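Local coordinates for protein SsfS6 (Streptomyces sp. SF2575, PDB 4FZR) that belongs to the GT-B glycosyltransferase-like proteins, built from two Rossmann-like domains that face each other across a cleft, at residues 96-101 with 157-162; 130-135 with 151-156. All blocks are in the same frame, centred on the assembly; numbering follows the deposited sequence.

Contact 1: residues 96-101 with 157-162; sequences LLEHIG and PELIKS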
ATOM      1  N   LEU A  96     -22.748 -11.187 -26.982  1.00 45.88           N
ATOM      2  CA  LEU A  96     -22.238 -11.606 -25.681  1.00 43.06           C
ATOM      3  C   LEU A  96     -21.513 -10.446 -25.011  1.00 48.26           C
ATOM      4  O   LEU A  96     -21.585 -10.272 -23.796  1.00 38.01           O
ATOM      5  CB  LEU A  96     -21.281 -12.788 -25.842  1.00 36.84           C
ATOM      6  CG  LEU A  96     -20.658 -13.351 -24.564  1.00 41.69           C
ATOM      7  CD1 LEU A  96     -21.734 -13.717 -23.571  1.00 44.35           C
ATOM      8  CD2 LEU A  96     -19.809 -14.568 -24.891  1.00 58.80           C
ATOM      9  N   LEU A  97     -20.808  -9.659 -25.818  1.00 44.22           N
ATOM     10  CA  LEU A  97     -20.128  -8.467 -25.329  1.00 37.96           C
ATOM     11  C   LEU A  97     -21.127  -7.452 -24.783  1.00 40.61           C
ATOM     12  O   LEU A  97     -20.886  -6.829 -23.751  1.00 35.65           O
ATOM     13  CB  LEU A  97     -19.302  -7.827 -26.448  1.00 40.48           C
ATOM     14  CG  LEU A  97     -17.792  -8.068 -26.407  1.00 55.69           C
ATOM     15  CD1 LEU A  97     -17.478  -9.536 -26.161  1.00 55.51           C
ATOM     16  CD2 LEU A  97     -17.145  -7.585 -27.702  1.00 50.41           C
ATOM     17  N   GLU A  98     -22.243  -7.285 -25.484  1.00 40.07           N
ATOM     18  CA  GLU A  98     -23.279  -6.354 -25.054  1.00 39.44           C
ATOM     19  C   GLU A  98     -23.960  -6.877 -23.794  1.00 38.33           C
ATOM     20  O   GLU A  98     -24.314  -6.109 -22.900  1.00 36.90           O
ATOM     21  CB  GLU A  98     -24.300  -6.140 -26.173  1.00 33.76           C
ATOM     22  CG  GLU A  98     -23.720  -5.436 -27.397  1.00 47.61           C
ATOM     23  CD  GLU A  98     -24.615  -5.522 -28.624  1.00 65.41           C
ATOM     24  OE1 GLU A  98     -25.356  -6.519 -28.762  1.00 58.52           O
ATOM     25  OE2 GLU A  98     -24.573  -4.589 -29.454  1.00 61.28           O
ATOM     26  N   HIS A  99     -24.139  -8.192 -23.731  1.00 32.74           N
ATOM     27  CA  HIS A  99     -24.706  -8.837 -22.555  1.00 34.67           C
ATOM     28  C   HIS A  99     -23.873  -8.495 -21.320  1.00 36.49           C
ATOM     29  O   HIS A  99     -24.401  -8.056 -20.297  1.00 31.63           O
ATOM     30  CB  HIS A  99     -24.747 -10.350 -22.769  1.00 21.63           C
ATOM     31  CG  HIS A  99     -25.278 -11.115 -21.599  1.00 19.44           C
ATOM     32  ND1 HIS A  99     -24.493 -11.969 -20.851  1.00 25.08           N
ATOM     33  CD2 HIS A  99     -26.513 -11.167 -21.050  1.00 30.70           C
ATOM     34  CE1 HIS A  99     -25.222 -12.507 -19.893  1.00 25.98           C
ATOM     35  NE2 HIS A  99     -26.454 -12.037 -19.988  1.00 33.48           N
ATOM     36  N   ILE A 100     -22.564  -8.697 -21.433  1.00 31.75           N
ATOM     37  CA  ILE A 100     -21.622  -8.343 -20.378  1.00 38.05           C
ATOM     38  C   ILE A 100     -21.731  -6.868 -20.006  1.00 35.39           C
ATOM     39  O   ILE A 100     -21.785  -6.517 -18.827  1.00 32.64           O
ATOM     40  CB  ILE A 100     -20.176  -8.631 -20.820  1.00 37.38           C
ATOM     41  CG1 ILE A 100     -19.909 -10.137 -20.809  1.00 35.65           C
ATOM     42  CG2 ILE A 100     -19.181  -7.914 -19.912  1.00 28.57           C
ATOM     43  CD1 ILE A 100     -18.567 -10.530 -21.390  1.00 40.58           C
ATOM     44  N   GLY A 101     -21.762  -6.011 -21.022  1.00 33.11           N
ATOM     45  CA  GLY A 101     -21.848  -4.577 -20.816  1.00 30.23           C
ATOM     46  C   GLY A 101     -23.052  -4.163 -19.990  1.00 31.37           C
ATOM     47  O   GLY A 101     -22.948  -3.302 -19.119  1.00 32.83           O
ATOM     48  N   PRO A 157     -12.909  -3.993 -25.137  1.00 48.86           N
ATOM     49  CA  PRO A 157     -13.934  -3.769 -26.163  1.00 44.44           C
ATOM     50  C   PRO A 157     -14.805  -2.551 -25.871  1.00 55.13           C
ATOM     51  O   PRO A 157     -15.317  -2.415 -24.758  1.00 55.07           O
ATOM     52  CB  PRO A 157     -14.780  -5.040 -26.086  1.00 49.76           C
ATOM     53  CG  PRO A 157     -13.832  -6.092 -25.629  1.00 50.03           C
ATOM     54  CD  PRO A 157     -12.829  -5.410 -24.735  1.00 46.82           C
ATOM     55  N   GLU A 158     -14.967  -1.675 -26.860  1.00 54.02           N
ATOM     56  CA  GLU A 158     -15.835  -0.513 -26.712  1.00 63.52           C
ATOM     57  C   GLU A 158     -17.293  -0.963 -26.646  1.00 52.21           C
ATOM     58  O   GLU A 158     -18.163  -0.222 -26.189  1.00 49.48           O
ATOM     59  CB  GLU A 158     -15.636   0.461 -27.876  1.00 77.28           C
ATOM     60  CG  GLU A 158     -16.232  -0.017 -29.194  1.00 89.44           C
ATOM     61  CD  GLU A 158     -15.911   0.905 -30.358  1.00 99.68           C
ATOM     62  OE1 GLU A 158     -15.657   2.106 -30.121  1.00101.77           O
ATOM     63  OE2 GLU A 158     -15.913   0.426 -31.511  1.00105.00           O
ATOM     64  N   LEU A 159     -17.550  -2.184 -27.107  1.00 53.04           N
ATOM     65  CA  LEU A 159     -18.896  -2.752 -27.094  1.00 54.51           C
ATOM     66  C   LEU A 159     -19.419  -2.946 -25.675  1.00 50.11           C
ATOM     67  O   LEU A 159     -20.606  -2.750 -25.409  1.00 44.22           O
ATOM     68  CB  LEU A 159     -18.916  -4.088 -27.836  1.00 47.95           C
ATOM     69  CG  LEU A 159     -19.457  -4.037 -29.265  1.00 58.88           C
ATOM     70  CD1 LEU A 159     -20.952  -3.752 -29.250  1.00 49.36           C
ATOM     71  CD2 LEU A 159     -18.712  -2.997 -30.095  1.00 61.00           C
ATOM     72  N   ILE A 160     -18.530  -3.337 -24.767  1.00 46.49           N
ATOM     73  CA  ILE A 160     -18.905  -3.537 -23.374  1.00 40.41           C
ATOM     74  C   ILE A 160     -19.276  -2.201 -22.740  1.00 39.10           C
ATOM     75  O   ILE A 160     -20.342  -2.060 -22.141  1.00 36.56           O
ATOM     76  CB  ILE A 160     -17.763  -4.192 -22.567  1.00 39.69           C
ATOM     77  CG1 ILE A 160     -17.472  -5.595 -23.109  1.00 37.81           C
ATOM     78  CG2 ILE A 160     -18.124  -4.254 -21.085  1.00 31.69           C
ATOM     79  CD1 ILE A 160     -16.399  -6.354 -22.347  1.00 32.04           C
ATOM     80  N   LYS A 161     -18.394  -1.220 -22.889  1.00 33.40           N
ATOM     81  CA  LYS A 161     -18.622   0.108 -22.338  1.00 38.75           C
ATOM     82  C   LYS A 161     -19.898   0.734 -22.895  1.00 36.85           C
ATOM     83  O   LYS A 161     -20.728   1.233 -22.138  1.00 37.42           O
ATOM     84  CB  LYS A 161     -17.417   1.006 -22.628  1.00 35.90           C
ATOM     85  CG  LYS A 161     -17.491   2.388 -22.001  1.00 33.69           C
ATOM     86  CD  LYS A 161     -16.094   2.951 -21.779  1.00 43.59           C
ATOM     87  CE  LYS A 161     -15.925   4.329 -22.396  1.00 40.74           C
ATOM     88  NZ  LYS A 161     -14.502   4.596 -22.747  1.00 41.26           N
ATOM     89  N   SER A 162     -20.054   0.701 -24.215  1.00 38.18           N
ATOM     90  CA  SER A 162     -21.204   1.327 -24.858  1.00 31.31           C
ATOM     91  C   SER A 162     -22.509   0.627 -24.494  1.00 30.19           C
ATOM     92  O   SER A 162     -23.541   1.276 -24.325  1.00 26.30           O
ATOM     93  CB  SER A 162     -21.028   1.348 -26.379  1.00 42.33           C
ATOM     94  OG  SER A 162     -20.901   0.039 -26.910  1.00 55.42           O
TER
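The helical segments 96-101 and 158-162 pass each other with their axes 7.3 Å apart at closest approach and run in roughly the same direction, crossing at -42°, and G101 and I160 bring their CA atoms to 4.0 Å. Glycine is what lets the backbones come so near: G101 CA lies 3.2 Å from the carbonyl oxygen of I160, on the side where a CB would otherwise stand. I160 fills the space beside this meeting point with both of its branches. With chi1 at -64°, CG1 stands beside the backbone N and CG2 opposite that N; CG2 lies against G101 CA and, at 4.0 Å, against I100 CG2, while CG1 rests 3.7 Å from L97 O. That oxygen already accepts the helical bond from G101 N, so the methylene only packs against it. Farther toward the start of both segments, L97 crosses P157, L159 and I160 at about right angles. Its CD2 methyl touches both P157 and L159, 3.8 Å from P157 CB and 3.9 Å from L159 CB. At the margin E98 lays its CG 3.7 Å from L159 CD1, and its carboxylate OE2 comes equally near that methyl. Y104 of helix 93-122 and Y132 from the loop after strand 126-130 also touch I160, which embeds this residue among several parts of the domain. No hydrogen bond or salt bridge joins the two segments; their association rests on aliphatic side-chain packing and on the close fit of a bare glycine CA against a helical carbonyl.

Contact 2: residues 130-135 with 151-156; sequences ETYSLT and SIRLAS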
ATOM      1  N   GLU A 130     -12.187   2.385 -12.860  1.00 22.48           N
ATOM      2  CA  GLU A 130     -11.835   1.431 -13.900  1.00 25.32           C
ATOM      3  C   GLU A 130     -12.863   1.530 -15.031  1.00 24.12           C
ATOM      4  O   GLU A 130     -14.038   1.793 -14.784  1.00 24.00           O
ATOM      5  CB  GLU A 130     -11.790   0.028 -13.296  1.00 23.18           C
ATOM      6  CG  GLU A 130     -11.598  -1.094 -14.277  1.00 39.31           C
ATOM      7  CD  GLU A 130     -12.905  -1.770 -14.632  1.00 37.64           C
ATOM      8  OE1 GLU A 130     -13.712  -2.029 -13.713  1.00 34.12           O
ATOM      9  OE2 GLU A 130     -13.131  -2.037 -15.830  1.00 39.13           O
ATOM     10  N   THR A 131     -12.416   1.335 -16.269  1.00 22.42           N
ATOM     11  CA  THR A 131     -13.243   1.628 -17.444  1.00 27.75           C
ATOM     12  C   THR A 131     -14.650   1.011 -17.440  1.00 26.62           C
ATOM     13  O   THR A 131     -15.570   1.577 -18.023  1.00 26.92           O
ATOM     14  CB  THR A 131     -12.523   1.244 -18.763  1.00 32.22           C
ATOM     15  OG1 THR A 131     -13.443   1.344 -19.858  1.00 38.45           O
ATOM     16  CG2 THR A 131     -11.978  -0.169 -18.703  1.00 25.97           C
ATOM     17  N   TYR A 132     -14.823  -0.135 -16.789  1.00 26.42           N
ATOM     18  CA  TYR A 132     -16.139  -0.777 -16.729  1.00 28.39           C
ATOM     19  C   TYR A 132     -16.873  -0.517 -15.411  1.00 31.82           C
ATOM     20  O   TYR A 132     -18.017  -0.941 -15.245  1.00 29.83           O
ATOM     21  CB  TYR A 132     -16.024  -2.287 -16.963  1.00 31.68           C
ATOM     22  CG  TYR A 132     -15.561  -2.680 -18.351  1.00 37.39           C
ATOM     23  CD1 TYR A 132     -15.692  -1.811 -19.429  1.00 32.73           C
ATOM     24  CD2 TYR A 132     -14.999  -3.927 -18.583  1.00 38.91           C
ATOM     25  CE1 TYR A 132     -15.269  -2.176 -20.696  1.00 35.13           C
ATOM     26  CE2 TYR A 132     -14.574  -4.301 -19.840  1.00 35.07           C
ATOM     27  CZ  TYR A 132     -14.711  -3.422 -20.893  1.00 42.93           C
ATOM     28  OH  TYR A 132     -14.289  -3.798 -22.147  1.00 43.89           O
ATOM     29  N   SER A 133     -16.217   0.163 -14.476  1.00 28.16           N
ATOM     30  CA  SER A 133     -16.877   0.607 -13.249  1.00 26.82           C
ATOM     31  C   SER A 133     -17.589   1.929 -13.498  1.00 22.58           C
ATOM     32  O   SER A 133     -17.047   2.999 -13.224  1.00 24.37           O
ATOM     33  CB  SER A 133     -15.863   0.774 -12.117  1.00 27.61           C
ATOM     34  OG  SER A 133     -15.293  -0.471 -11.750  1.00 41.31           O
ATOM     35  N   LEU A 134     -18.813   1.845 -14.008  1.00 18.97           N
ATOM     36  CA  LEU A 134     -19.536   3.023 -14.476  1.00 25.65           C
ATOM     37  C   LEU A 134     -20.187   3.813 -13.342  1.00 26.52           C
ATOM     38  O   LEU A 134     -20.816   4.845 -13.578  1.00 27.03           O
ATOM     39  CB  LEU A 134     -20.593   2.615 -15.508  1.00 23.57           C
ATOM     40  CG  LEU A 134     -20.048   2.048 -16.821  1.00 27.67           C
ATOM     41  CD1 LEU A 134     -21.188   1.724 -17.783  1.00 33.08           C
ATOM     42  CD2 LEU A 134     -19.063   3.023 -17.454  1.00 32.59           C
ATOM     43  N   THR A 135     -20.035   3.335 -12.111  1.00 26.01           N
ATOM     44  CA  THR A 135     -20.519   4.086 -10.963  1.00 28.20           C
ATOM     45  C   THR A 135     -19.711   5.375 -10.842  1.00 23.09           C
ATOM     46  O   THR A 135     -20.242   6.418 -10.470  1.00 28.95           O
ATOM     47  CB  THR A 135     -20.412   3.277  -9.657  1.00 28.11           C
ATOM     48  OG1 THR A 135     -21.176   2.070  -9.772  1.00 31.28           O
ATOM     49  CG2 THR A 135     -20.938   4.086  -8.481  1.00 20.78           C
ATOM     50  N   SER A 151      -7.695   1.852 -17.706  1.00 20.85           N
ATOM     51  CA  SER A 151      -7.878   0.520 -18.261  1.00 33.11           C
ATOM     52  C   SER A 151      -7.055  -0.478 -17.458  1.00 31.87           C
ATOM     53  O   SER A 151      -5.892  -0.228 -17.150  1.00 37.91           O
ATOM     54  CB  SER A 151      -7.444   0.479 -19.726  1.00 20.52           C
ATOM     55  OG  SER A 151      -7.264  -0.857 -20.158  1.00 41.21           O
ATOM     56  N   ILE A 152      -7.664  -1.608 -17.120  1.00 30.09           N
ATOM     57  CA  ILE A 152      -6.981  -2.648 -16.366  1.00 28.66           C
ATOM     58  C   ILE A 152      -6.844  -3.895 -17.238  1.00 33.92           C
ATOM     59  O   ILE A 152      -6.644  -5.001 -16.734  1.00 31.92           O
ATOM     60  CB  ILE A 152      -7.741  -2.980 -15.062  1.00 36.48           C
ATOM     61  CG1 ILE A 152      -9.177  -3.405 -15.377  1.00 25.52           C
ATOM     62  CG2 ILE A 152      -7.748  -1.769 -14.125  1.00 24.56           C
ATOM     63  CD1 ILE A 152      -9.883  -4.064 -14.226  1.00 28.77           C
ATOM     64  N   ARG A 153      -6.935  -3.696 -18.551  1.00 32.26           N
ATOM     65  CA  ARG A 153      -6.946  -4.789 -19.518  1.00 33.38           C
ATOM     66  C   ARG A 153      -6.032  -4.469 -20.691  1.00 36.90           C
ATOM     67  O   ARG A 153      -5.816  -3.299 -21.018  1.00 33.11           O
ATOM     68  CB  ARG A 153      -8.369  -5.007 -20.039  1.00 32.43           C
ATOM     69  CG  ARG A 153      -9.376  -5.314 -18.947  1.00 34.80           C
ATOM     70  CD  ARG A 153     -10.815  -5.290 -19.445  1.00 36.25           C
ATOM     71  NE  ARG A 153     -11.754  -5.573 -18.360  1.00 37.15           N
ATOM     72  CZ  ARG A 153     -12.159  -4.673 -17.467  1.00 41.74           C
ATOM     73  NH1 ARG A 153     -11.712  -3.426 -17.525  1.00 45.82           N
ATOM     74  NH2 ARG A 153     -13.012  -5.017 -16.512  1.00 33.89           N
ATOM     75  N   LEU A 154      -5.495  -5.507 -21.324  1.00 38.31           N
ATOM     76  CA  LEU A 154      -4.728  -5.323 -22.548  1.00 38.05           C
ATOM     77  C   LEU A 154      -5.643  -4.753 -23.616  1.00 27.45           C
ATOM     78  O   LEU A 154      -5.264  -3.846 -24.357  1.00 34.82           O
ATOM     79  CB  LEU A 154      -4.153  -6.651 -23.034  1.00 35.59           C
ATOM     80  CG  LEU A 154      -2.805  -7.104 -22.474  1.00 40.95           C
ATOM     81  CD1 LEU A 154      -2.399  -8.414 -23.129  1.00 48.15           C
ATOM     82  CD2 LEU A 154      -1.734  -6.051 -22.701  1.00 31.03           C
ATOM     83  N   ALA A 155      -6.854  -5.293 -23.685  1.00 37.54           N
ATOM     84  CA  ALA A 155      -7.837  -4.846 -24.661  1.00 43.96           C
ATOM     85  C   ALA A 155      -9.213  -4.758 -24.015  1.00 42.82           C
ATOM     86  O   ALA A 155      -9.697  -5.717 -23.414  1.00 43.98           O
ATOM     87  CB  ALA A 155      -7.867  -5.789 -25.846  1.00 42.66           C
ATOM     88  N   SER A 156      -9.834  -3.591 -24.137  1.00 38.37           N
ATOM     89  CA  SER A 156     -11.149  -3.359 -23.559  1.00 52.77           C
ATOM     90  C   SER A 156     -12.153  -2.995 -24.651  1.00 54.03           C
ATOM     91  O   SER A 156     -12.242  -1.834 -25.054  1.00 47.26           O
ATOM     92  CB  SER A 156     -11.075  -2.243 -22.512  1.00 47.66           C
ATOM     93  OG  SER A 156     -10.161  -2.575 -21.481  1.00 44.83           O
TER
HETATM   94  O   HOH W   1     -14.733  -4.363 -14.497  1.00 41.08           O
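The carboxylate oxygen OE2 of E130 is gripped from opposite faces of its plane, by R153 NH1 at 2.6 Å and by the backbone N of Y132 at 2.7 Å. The arginine bond is fairly straight (155°) and leaves close to the guanidinium plane, whereas a second, weak bond comes from NH2. Water 1, in the guanidinium plane at its edge, links the two groups, donating to E130 OE1 and accepting from R153 NH2. With chi1 of E130 at 173°, its CG lies against I152 CD1, 3.4 Å away, and the bend at chi2 turns the carboxylate toward R153. Over one face of the guanidinium group lies Y132 CD2, 3.1 Å from R153 CZ, with the ring and guanidinium planes inclined by 44°. T131 CG2 approaches R153 NH1 obliquely. E331 is a second carboxylate partner, at NE, and the two acids probably hold the guanidinium orientation and offset its buried charge. The hydroxyl of Y132 hydrogen-bonds to the carbonyl of P157 and touches the backbone of S156. A type I turn from E130 to S133 and an ST turn at S151 shape the two loops. They leave the C-terminal ends of adjacent parallel strands 126-130 and 147-150, as loops do in a Rossmann-like domain of the GT-B fold.

Overall arrangement
From the N terminus the chain lays down strands 17-21, 45-51 and 65-67 before it reaches helix 93-122, whose early turns supply one side of contact 1, and then enters strand 126-130. The loop after that strand gives the first half of contact 2. Helix 135-143 and strand 147-150 follow, and the next loop returns to close contact 2 over a short span. The chain then passes directly into helix 158-167, which closes contact 1 over a longer span, so the shorter closure lies wholly within the longer one. Their centres are 11 Å apart, and Y132 links them by reaching P157 and I160. Contact 2 joins two strand-end loops, and contact 1 sets helix 158-167 against helix 93-122, within the N-terminal domain.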